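Local structure of GH18 chiitnase (Pseudoalteromonas aurantia, 6K7Z) at residues G79-G82 with S83-R87; A94-A97 with D98-S102; Q139-R142 with K143-S147. The protein hydrolyses chitin as an endochitinase of glycoside hydrolase family 18, probably cutting beta-1,4 linkages within the chain on a TIM-barrel scaffold. One frame throughout, in Å; residues are numbered along the deposited sequence.

Contact 1 (G79-G82 with S83-R87); sequences GTMG and SNAYR
A Met-aromatic contact between M81 and Y86 accompanies the start of helix 83-89, in the loop that follows strand 71-77, and gives a worked example of how a residue two positions ahead of a helix can pack on its first turn. The methyl end of M81 does most of the touching. Its CE sits over one face of the Y86 ring, 3.7 Å from the ring centroid and displaced toward the rim, with Y86 CE1 the nearest ring atom at 3.5 Å; this is a CH-pi approach. M81 SD takes a more oblique line, 4.3 Å from the same Y86 centroid. With CG anti to the backbone N (chi1 -174°) and the chain extended beyond it, M81 runs across the ring from the hydroxyl end, so that its earlier carbons pass Y86 CE2 before the methyl arrives. The same M81 CE also meets A85 CB at 4.1 Å.

The backbone closes the turn from the N-cap residue G82. G82 O receives weak hydrogen bonds from A85 N at 3.0 Å and from Y86 N at 3.3 Å, the second far straighter than the first. Within the first turn N84 folds back over its own backbone, its CG lodged between the backbone N and the carbonyl carbon (chi1 57°), which brings N84 OD1 to 3.0 Å from A85 N in a weak bond and to 3.4 Å from G82 CA.

Around this turn, M81 leans on S32 and S33 of strand 25-33, and A85 also touches S33. Y86 meets Y116 edge-to-face and S83 OG is hydrogen-bonded to D118; both contacts face the loop that leaves strand 111-115.

Contact 2 (A94-A97 with D98-S102); sequences AKLA and DSLAS
Peptide groups are the flat units joining A94-A97 to D98-S102: the carbonyls of A94, K95, L96 and A97 accept hydrogen bonds from D98, S99, L100 and A101 in turn, the last spanning 2.8 Å from A101 N to A97 O. One plane is used on both faces. D98 O takes S102 N from one face and S102 OG from the other, S102 OG lying 2.9 Å away; with chi1 at -67° the serine hydroxyl stands beside its own backbone N and can share the acceptor that this N already uses.

This is the alpha-helical pattern in which each N-H bonds to the carbonyl four residues earlier, inside helix 93-106, one of the helices on the outside of the TIM barrel. Its buried side carries L96 and L100. They run at an oblique angle to each other and meet where L100 CD1 approaches the branch carbon L96 CG at 4.2 Å. L100 CG also rests on L96 O at 3.6 Å.

Both leucines touch L41 of strand 41-43 and F76 of strand 71-77. A97 and A101, one turn apart, present small methyls to helix 130-144, while K95 extends the other way to make a cation-pi contact with F39.

Contact 3 (Q139-R142 with K143-S147); sequences QELR and KRLPS
E140 lies alongside both K143 and R144, all pointing the same way, and a single carboxylate oxygen serves the two cations in a salt-bridge network. K143 NZ meets E140 OE1 at 2.8 Å from above the carboxylate plane, whereas R144 NH1 reaches it on the anti side at 2.9 Å, the guanidinium turned 56° against the carboxylate. R144 NH1 is shared in turn: E140 O, 2.9 Å away, lies in the same guanidinium plane, so two acceptors fix the rotation of that group. A water 2.9 Å from R144 NH2 adds a weak bond to E140 OE1.

R142 goes the other way round the helix end. Bent at chi2 (52°) and chi3 (85°), its chain curls so that NH1 donates to L145 O at 2.8 Å, while S147 OG stands over the centre of the guanidinium face, 3.0 Å from R142 CZ. The charge itself is paired with D182, which forms a salt bridge with R142 NH2.

L141 and L145 run side by side, their CD1 atoms 4.0 Å apart. L141 touches I114 and L145 touches V112 of strand 111-115, and L141 also meets I152 of strand 151-154, as helix 130-144 ends and the chain turns back into the barrel.

In the fold
From the N terminus, the chain passes strands 3-8 and 25-33 before strand 71-77 leads into contact 1, which shapes the loop entering helix 83-89. Contact 2 follows on helix 93-106, before strand 111-115, whose equivalent in GH18 enzymes bears the acidic signature motif. Contact 3 then finishes helix 130-144 and leads to strand 151-154, within a beta-alpha-beta crossover. All three are local and in series; none nests within or crosses another. Contacts 2 and 3 touch where helices 93-106 and 130-144 pack side by side, A97 CB lying 3.5 Å from E140 CB and A101 CB 3.6 Å from R144 CB. Contact 1 stands apart, its centre about 17 Å from that of contact 2.

Contact 1 (G79-G82 with S83-R87)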
ATOM      1  N   GLY A  79       9.498  -1.850  -3.991  1.00 21.60           N
ATOM      2  CA  GLY A  79      10.396  -2.968  -4.002  1.00 23.55           C
ATOM      3  C   GLY A  79      11.861  -2.744  -4.305  1.00 24.61           C
ATOM      4  O   GLY A  79      12.665  -3.568  -4.006  1.00 28.82           O
ATOM      5  N   THR A  80      12.171  -1.636  -4.925  1.00 24.74           N
ATOM      6  CA  THR A  80      13.553  -1.380  -5.317  1.00 26.40           C
ATOM      7  C   THR A  80      14.335  -0.551  -4.302  1.00 26.94           C
ATOM      8  O   THR A  80      15.511  -0.267  -4.539  1.00 27.24           O
ATOM      9  CB  THR A  80      13.602  -0.689  -6.688  1.00 29.39           C
ATOM     10  OG1 THR A  80      13.226   0.689  -6.558  1.00 30.54           O
ATOM     11  CG2 THR A  80      12.667  -1.382  -7.669  1.00 31.39           C
ATOM     12  N   MET A  81      13.738  -0.175  -3.175  1.00 18.92           N
ATOM     13  CA  MET A  81      14.453   0.624  -2.190  1.00 21.72           C
ATOM     14  C   MET A  81      15.357  -0.266  -1.342  1.00 22.08           C
ATOM     15  O   MET A  81      14.942  -1.332  -0.869  1.00 20.96           O
ATOM     16  CB  MET A  81      13.474   1.394  -1.308  1.00 21.28           C
ATOM     17  CG  MET A  81      14.164   2.350  -0.380  1.00 19.56           C
ATOM     18  SD  MET A  81      13.037   3.583   0.251  1.00 22.87           S
ATOM     19  CE  MET A  81      13.877   3.977   1.777  1.00 18.68           C
ATOM     20  N   GLY A  82      16.602   0.165  -1.166  1.00 23.50           N
ATOM     21  CA  GLY A  82      17.589  -0.689  -0.531  1.00 23.61           C
ATOM     22  C   GLY A  82      17.478  -0.701   0.981  1.00 20.11           C
ATOM     23  O   GLY A  82      17.130   0.292   1.617  1.00 20.32           O
ATOM     24  N   SER A  83      17.800  -1.863   1.557  1.00 20.07           N
ATOM     25  CA  SER A  83      17.840  -2.000   3.006  1.00 19.55           C
ATOM     26  C   SER A  83      18.813  -1.011   3.628  1.00 19.87           C
ATOM     27  O   SER A  83      18.576  -0.507   4.735  1.00 21.28           O
ATOM     28  CB  SER A  83      18.217  -3.441   3.367  1.00 18.74           C
ATOM     29  OG  SER A  83      18.151  -3.660   4.759  1.00 19.52           O
ATOM     30  N   ASN A  84      19.899  -0.697   2.917  1.00 22.07           N
ATOM     31  CA  ASN A  84      20.880   0.243   3.440  1.00 20.16           C
ATOM     32  C   ASN A  84      20.290   1.642   3.598  1.00 22.55           C
ATOM     33  O   ASN A  84      20.660   2.371   4.525  1.00 19.55           O
ATOM     34  CB  ASN A  84      22.108   0.266   2.522  1.00 22.18           C
ATOM     35  CG  ASN A  84      21.763   0.627   1.079  1.00 26.68           C
ATOM     36  OD1 ASN A  84      20.648   0.390   0.612  1.00 27.13           O
ATOM     37  ND2 ASN A  84      22.727   1.211   0.368  1.00 27.19           N
ATOM     38  N   ALA A  85      19.373   2.038   2.711  1.00 19.86           N
ATOM     39  CA  ALA A  85      18.732   3.341   2.870  1.00 19.64           C
ATOM     40  C   ALA A  85      17.825   3.356   4.095  1.00 18.96           C
ATOM     41  O   ALA A  85      17.834   4.321   4.871  1.00 16.41           O
ATOM     42  CB  ALA A  85      17.949   3.699   1.608  1.00 20.97           C
ATOM     43  N   TYR A  86      17.045   2.289   4.287  1.00 16.19           N
ATOM     44  CA  TYR A  86      16.195   2.182   5.469  1.00 17.55           C
ATOM     45  C   TYR A  86      17.027   2.168   6.746  1.00 15.86           C
ATOM     46  O   TYR A  86      16.636   2.762   7.756  1.00 18.52           O
ATOM     47  CB  TYR A  86      15.350   0.907   5.404  1.00 15.67           C
ATOM     48  CG  TYR A  86      14.158   0.923   4.462  1.00 14.85           C
ATOM     49  CD1 TYR A  86      13.088   1.791   4.668  1.00 14.18           C
ATOM     50  CD2 TYR A  86      14.077   0.026   3.405  1.00 14.53           C
ATOM     51  CE1 TYR A  86      11.983   1.788   3.815  1.00 12.13           C
ATOM     52  CE2 TYR A  86      12.978   0.009   2.556  1.00 14.92           C
ATOM     53  CZ  TYR A  86      11.935   0.889   2.767  1.00 13.04           C
ATOM     54  OH  TYR A  86      10.843   0.870   1.912  1.00 13.04           O
ATOM     55  N   ARG A  87      18.167   1.480   6.727  1.00 19.18           N
ATOM     56  CA  ARG A  87      19.022   1.439   7.913  1.00 17.97           C
ATOM     57  C   ARG A  87      19.388   2.843   8.366  1.00 17.29           C
ATOM     58  O   ARG A  87      19.311   3.165   9.560  1.00 20.55           O
ATOM     59  CB  ARG A  87      20.286   0.631   7.627  1.00 21.63           C
ATOM     60  CG  ARG A  87      21.123   0.304   8.867  1.00 22.73           C
ATOM     61  CD  ARG A  87      22.409  -0.394   8.456  1.00 21.69           C
ATOM     62  NE  ARG A  87      23.171  -0.893   9.598  1.00 30.43           N
ATOM     63  CZ  ARG A  87      24.402  -1.386   9.508  1.00 32.71           C
ATOM     64  NH1 ARG A  87      25.013  -1.429   8.329  1.00 33.70           N
ATOM     65  NH2 ARG A  87      25.026  -1.835  10.595  1.00 33.86           N
TER

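Contact 2 (A94-A97 with D98-S102)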
ATOM      1  N   ALA A  94      12.116  10.900  12.810  1.00 17.60           N
ATOM      2  CA  ALA A  94      11.401  12.167  12.883  1.00 18.67           C
ATOM      3  C   ALA A  94      11.720  13.029  11.671  1.00 18.91           C
ATOM      4  O   ALA A  94      10.839  13.705  11.131  1.00 18.54           O
ATOM      5  CB  ALA A  94      11.741  12.896  14.183  1.00 18.41           C
ATOM      6  N   LYS A  95      12.974  12.994  11.219  1.00 18.70           N
ATOM      7  CA  LYS A  95      13.365  13.745  10.038  1.00 18.40           C
ATOM      8  C   LYS A  95      12.685  13.192   8.796  1.00 19.66           C
ATOM      9  O   LYS A  95      12.189  13.958   7.960  1.00 18.60           O
ATOM     10  CB  LYS A  95      14.887  13.714   9.884  1.00 21.10           C
ATOM     11  CG  LYS A  95      15.412  14.539   8.731  1.00 22.65           C
ATOM     12  CD  LYS A  95      16.938  14.683   8.790  1.00 25.91           C
ATOM     13  CE  LYS A  95      17.421  15.705   7.759  1.00 33.30           C
ATOM     14  NZ  LYS A  95      18.910  15.777   7.622  1.00 39.08           N
ATOM     15  N   LEU A  96      12.656  11.864   8.664  1.00 16.13           N
ATOM     16  CA  LEU A  96      11.935  11.236   7.564  1.00 15.84           C
ATOM     17  C   LEU A  96      10.458  11.609   7.607  1.00 16.12           C
ATOM     18  O   LEU A  96       9.875  12.020   6.593  1.00 16.10           O
ATOM     19  CB  LEU A  96      12.119   9.717   7.630  1.00 16.20           C
ATOM     20  CG  LEU A  96      11.346   8.894   6.596  1.00 12.72           C
ATOM     21  CD1 LEU A  96      11.774   9.271   5.189  1.00 16.74           C
ATOM     22  CD2 LEU A  96      11.534   7.399   6.827  1.00 15.35           C
ATOM     23  N   ALA A  97       9.844  11.507   8.792  1.00 14.24           N
ATOM     24  CA  ALA A  97       8.431  11.848   8.924  1.00 17.45           C
ATOM     25  C   ALA A  97       8.163  13.275   8.479  1.00 19.17           C
ATOM     26  O   ALA A  97       7.173  13.544   7.786  1.00 16.35           O
ATOM     27  CB  ALA A  97       7.972  11.650  10.366  1.00 15.51           C
ATOM     28  N   ASP A  98       9.041  14.208   8.862  1.00 18.81           N
ATOM     29  CA  ASP A  98       8.831  15.602   8.494  1.00 19.48           C
ATOM     30  C   ASP A  98       8.925  15.792   6.991  1.00 19.25           C
ATOM     31  O   ASP A  98       8.125  16.528   6.399  1.00 18.60           O
ATOM     32  CB  ASP A  98       9.845  16.500   9.202  1.00 22.45           C
ATOM     33  CG  ASP A  98       9.823  17.919   8.667  1.00 29.41           C
ATOM     34  OD1 ASP A  98       8.900  18.679   9.035  1.00 30.33           O
ATOM     35  OD2 ASP A  98      10.716  18.271   7.859  1.00 33.46           O
ATOM     36  N   SER A  99       9.893  15.132   6.351  1.00 17.96           N
ATOM     37  CA  SER A  99       9.991  15.203   4.894  1.00 19.37           C
ATOM     38  C   SER A  99       8.739  14.645   4.223  1.00 18.53           C
ATOM     39  O   SER A  99       8.216  15.233   3.267  1.00 18.13           O
ATOM     40  CB  SER A  99      11.231  14.453   4.419  1.00 21.96           C
ATOM     41  OG  SER A  99      12.406  15.014   4.982  1.00 22.66           O
ATOM     42  N   LEU A 100       8.250  13.498   4.698  1.00 17.95           N
ATOM     43  CA  LEU A 100       7.056  12.904   4.100  1.00 15.44           C
ATOM     44  C   LEU A 100       5.829  13.788   4.320  1.00 18.22           C
ATOM     45  O   LEU A 100       5.053  14.045   3.386  1.00 16.34           O
ATOM     46  CB  LEU A 100       6.818  11.507   4.677  1.00 15.06           C
ATOM     47  CG  LEU A 100       7.742  10.365   4.240  1.00 18.10           C
ATOM     48  CD1 LEU A 100       7.445   9.122   5.059  1.00 15.62           C
ATOM     49  CD2 LEU A 100       7.581  10.052   2.765  1.00 18.02           C
ATOM     50  N   ALA A 101       5.622  14.237   5.562  1.00 16.74           N
ATOM     51  CA  ALA A 101       4.482  15.097   5.864  1.00 17.29           C
ATOM     52  C   ALA A 101       4.519  16.369   5.033  1.00 17.97           C
ATOM     53  O   ALA A 101       3.489  16.801   4.499  1.00 18.38           O
ATOM     54  CB  ALA A 101       4.451  15.433   7.359  1.00 19.23           C
ATOM     55  N   SER A 102       5.698  16.974   4.897  1.00 17.20           N
ATOM     56  CA  SER A 102       5.823  18.154   4.049  1.00 18.88           C
ATOM     57  C   SER A 102       5.457  17.837   2.607  1.00 19.90           C
ATOM     58  O   SER A 102       4.730  18.602   1.961  1.00 18.59           O
ATOM     59  CB  SER A 102       7.239  18.716   4.141  1.00 18.86           C
ATOM     60  OG  SER A 102       7.472  19.221   5.440  1.00 20.01           O
TER

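Contact 3 (Q139-R142 with K143-S147)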
ATOM      1  N   GLN A 139       4.267   6.546  14.189  1.00 14.98           N
ATOM      2  CA  GLN A 139       3.924   7.489  15.245  1.00 16.18           C
ATOM      3  C   GLN A 139       4.276   8.914  14.838  1.00 16.08           C
ATOM      4  O   GLN A 139       3.476   9.841  15.013  1.00 17.23           O
ATOM      5  CB  GLN A 139       4.642   7.105  16.538  1.00 17.71           C
ATOM      6  CG  GLN A 139       4.048   5.893  17.241  1.00 21.39           C
ATOM      7  CD  GLN A 139       4.900   5.407  18.402  1.00 25.44           C
ATOM      8  OE1 GLN A 139       6.103   5.659  18.452  1.00 26.00           O
ATOM      9  NE2 GLN A 139       4.278   4.694  19.336  1.00 26.17           N
ATOM     10  N   GLU A 140       5.477   9.108  14.291  1.00 16.64           N
ATOM     11  CA  GLU A 140       5.913  10.450  13.931  1.00 16.04           C
ATOM     12  C   GLU A 140       5.105  10.999  12.768  1.00 16.79           C
ATOM     13  O   GLU A 140       4.813  12.199  12.711  1.00 14.90           O
ATOM     14  CB  GLU A 140       7.401  10.438  13.590  1.00 14.52           C
ATOM     15  CG  GLU A 140       8.282   9.983  14.727  1.00 17.09           C
ATOM     16  CD  GLU A 140       8.403  11.036  15.807  1.00 24.30           C
ATOM     17  OE1 GLU A 140       7.861  12.155  15.622  1.00 23.95           O
ATOM     18  OE2 GLU A 140       9.058  10.749  16.825  1.00 24.17           O
ATOM     19  N   LEU A 141       4.739  10.135  11.827  1.00 14.65           N
ATOM     20  CA  LEU A 141       3.932  10.574  10.697  1.00 15.44           C
ATOM     21  C   LEU A 141       2.527  10.951  11.149  1.00 16.19           C
ATOM     22  O   LEU A 141       1.983  11.978  10.720  1.00 19.42           O
ATOM     23  CB  LEU A 141       3.902   9.463   9.650  1.00 16.02           C
ATOM     24  CG  LEU A 141       3.768   9.731   8.155  1.00 22.32           C
ATOM     25  CD1 LEU A 141       4.645  10.871   7.698  1.00 20.29           C
ATOM     26  CD2 LEU A 141       4.140   8.448   7.415  1.00 21.50           C
ATOM     27  N   ARG A 142       1.938  10.135  12.028  1.00 15.65           N
ATOM     28  CA  ARG A 142       0.575  10.367  12.496  1.00 18.39           C
ATOM     29  C   ARG A 142       0.485  11.640  13.318  1.00 20.24           C
ATOM     30  O   ARG A 142      -0.536  12.338  13.275  1.00 20.69           O
ATOM     31  CB  ARG A 142       0.096   9.162  13.313  1.00 17.90           C
ATOM     32  CG  ARG A 142      -1.316   9.295  13.868  1.00 18.04           C
ATOM     33  CD  ARG A 142      -2.295   9.668  12.758  1.00 20.53           C
ATOM     34  NE  ARG A 142      -2.766   8.495  12.042  1.00 22.02           N
ATOM     35  CZ  ARG A 142      -3.351   8.535  10.850  1.00 18.61           C
ATOM     36  NH1 ARG A 142      -3.524   9.689  10.226  1.00 18.26           N
ATOM     37  NH2 ARG A 142      -3.760   7.415  10.279  1.00 17.28           N
ATOM     38  N   LYS A 143       1.553  11.949  14.058  1.00 18.25           N
ATOM     39  CA  LYS A 143       1.669  13.220  14.757  1.00 18.44           C
ATOM     40  C   LYS A 143       1.501  14.393  13.799  1.00 22.67           C
ATOM     41  O   LYS A 143       0.779  15.354  14.097  1.00 23.27           O
ATOM     42  CB  LYS A 143       3.027  13.261  15.460  1.00 21.00           C
ATOM     43  CG  LYS A 143       3.330  14.527  16.231  1.00 23.02           C
ATOM     44  CD  LYS A 143       4.797  14.543  16.684  1.00 24.66           C
ATOM     45  CE  LYS A 143       5.128  13.353  17.571  1.00 26.00           C
ATOM     46  NZ  LYS A 143       6.602  13.280  17.854  1.00 23.73           N
ATOM     47  N   ARG A 144       2.127  14.310  12.621  1.00 18.30           N
ATOM     48  CA  ARG A 144       2.127  15.397  11.650  1.00 19.22           C
ATOM     49  C   ARG A 144       0.945  15.357  10.691  1.00 20.64           C
ATOM     50  O   ARG A 144       0.596  16.399  10.123  1.00 16.86           O
ATOM     51  CB  ARG A 144       3.442  15.377  10.861  1.00 16.92           C
ATOM     52  CG  ARG A 144       4.661  15.520  11.767  1.00 20.00           C
ATOM     53  CD  ARG A 144       5.957  15.074  11.117  1.00 19.35           C
ATOM     54  NE  ARG A 144       7.123  15.536  11.878  1.00 20.69           N
ATOM     55  CZ  ARG A 144       7.608  14.932  12.962  1.00 22.29           C
ATOM     56  NH1 ARG A 144       7.043  13.832  13.436  1.00 19.70           N
ATOM     57  NH2 ARG A 144       8.670  15.427  13.577  1.00 24.70           N
ATOM     58  N   LEU A 145       0.319  14.190  10.517  1.00 17.47           N
ATOM     59  CA  LEU A 145      -0.795  13.980   9.591  1.00 20.12           C
ATOM     60  C   LEU A 145      -1.942  13.346  10.367  1.00 22.00           C
ATOM     61  O   LEU A 145      -2.181  12.132  10.272  1.00 17.70           O
ATOM     62  CB  LEU A 145      -0.380  13.084   8.424  1.00 16.70           C
ATOM     63  CG  LEU A 145       0.805  13.573   7.603  1.00 18.67           C
ATOM     64  CD1 LEU A 145       1.172  12.534   6.544  1.00 17.92           C
ATOM     65  CD2 LEU A 145       0.471  14.909   6.954  1.00 17.36           C
ATOM     66  N   PRO A 146      -2.681  14.140  11.135  1.00 19.86           N
ATOM     67  CA  PRO A 146      -3.636  13.564  12.089  1.00 21.59           C
ATOM     68  C   PRO A 146      -4.844  12.933  11.414  1.00 21.51           C
ATOM     69  O   PRO A 146      -5.243  13.309  10.311  1.00 26.46           O
ATOM     70  CB  PRO A 146      -4.061  14.775  12.933  1.00 23.62           C
ATOM     71  CG  PRO A 146      -3.044  15.823  12.659  1.00 25.72           C
ATOM     72  CD  PRO A 146      -2.589  15.602  11.261  1.00 21.63           C
ATOM     73  N   SER A 147      -5.430  11.962  12.105  1.00 25.80           N
ATOM     74  CA  SER A 147      -6.739  11.439  11.739  1.00 27.79           C
ATOM     75  C   SER A 147      -7.795  12.457  12.153  1.00 32.19           C
ATOM     76  O   SER A 147      -7.598  13.189  13.128  1.00 29.23           O
ATOM     77  CB  SER A 147      -7.008  10.093  12.416  1.00 27.33           C
ATOM     78  OG  SER A 147      -6.127   9.092  11.958  1.00 32.88           O
TER
HETATM   79  O   HOH W   1       9.108  15.191  16.474  1.00 23.26           O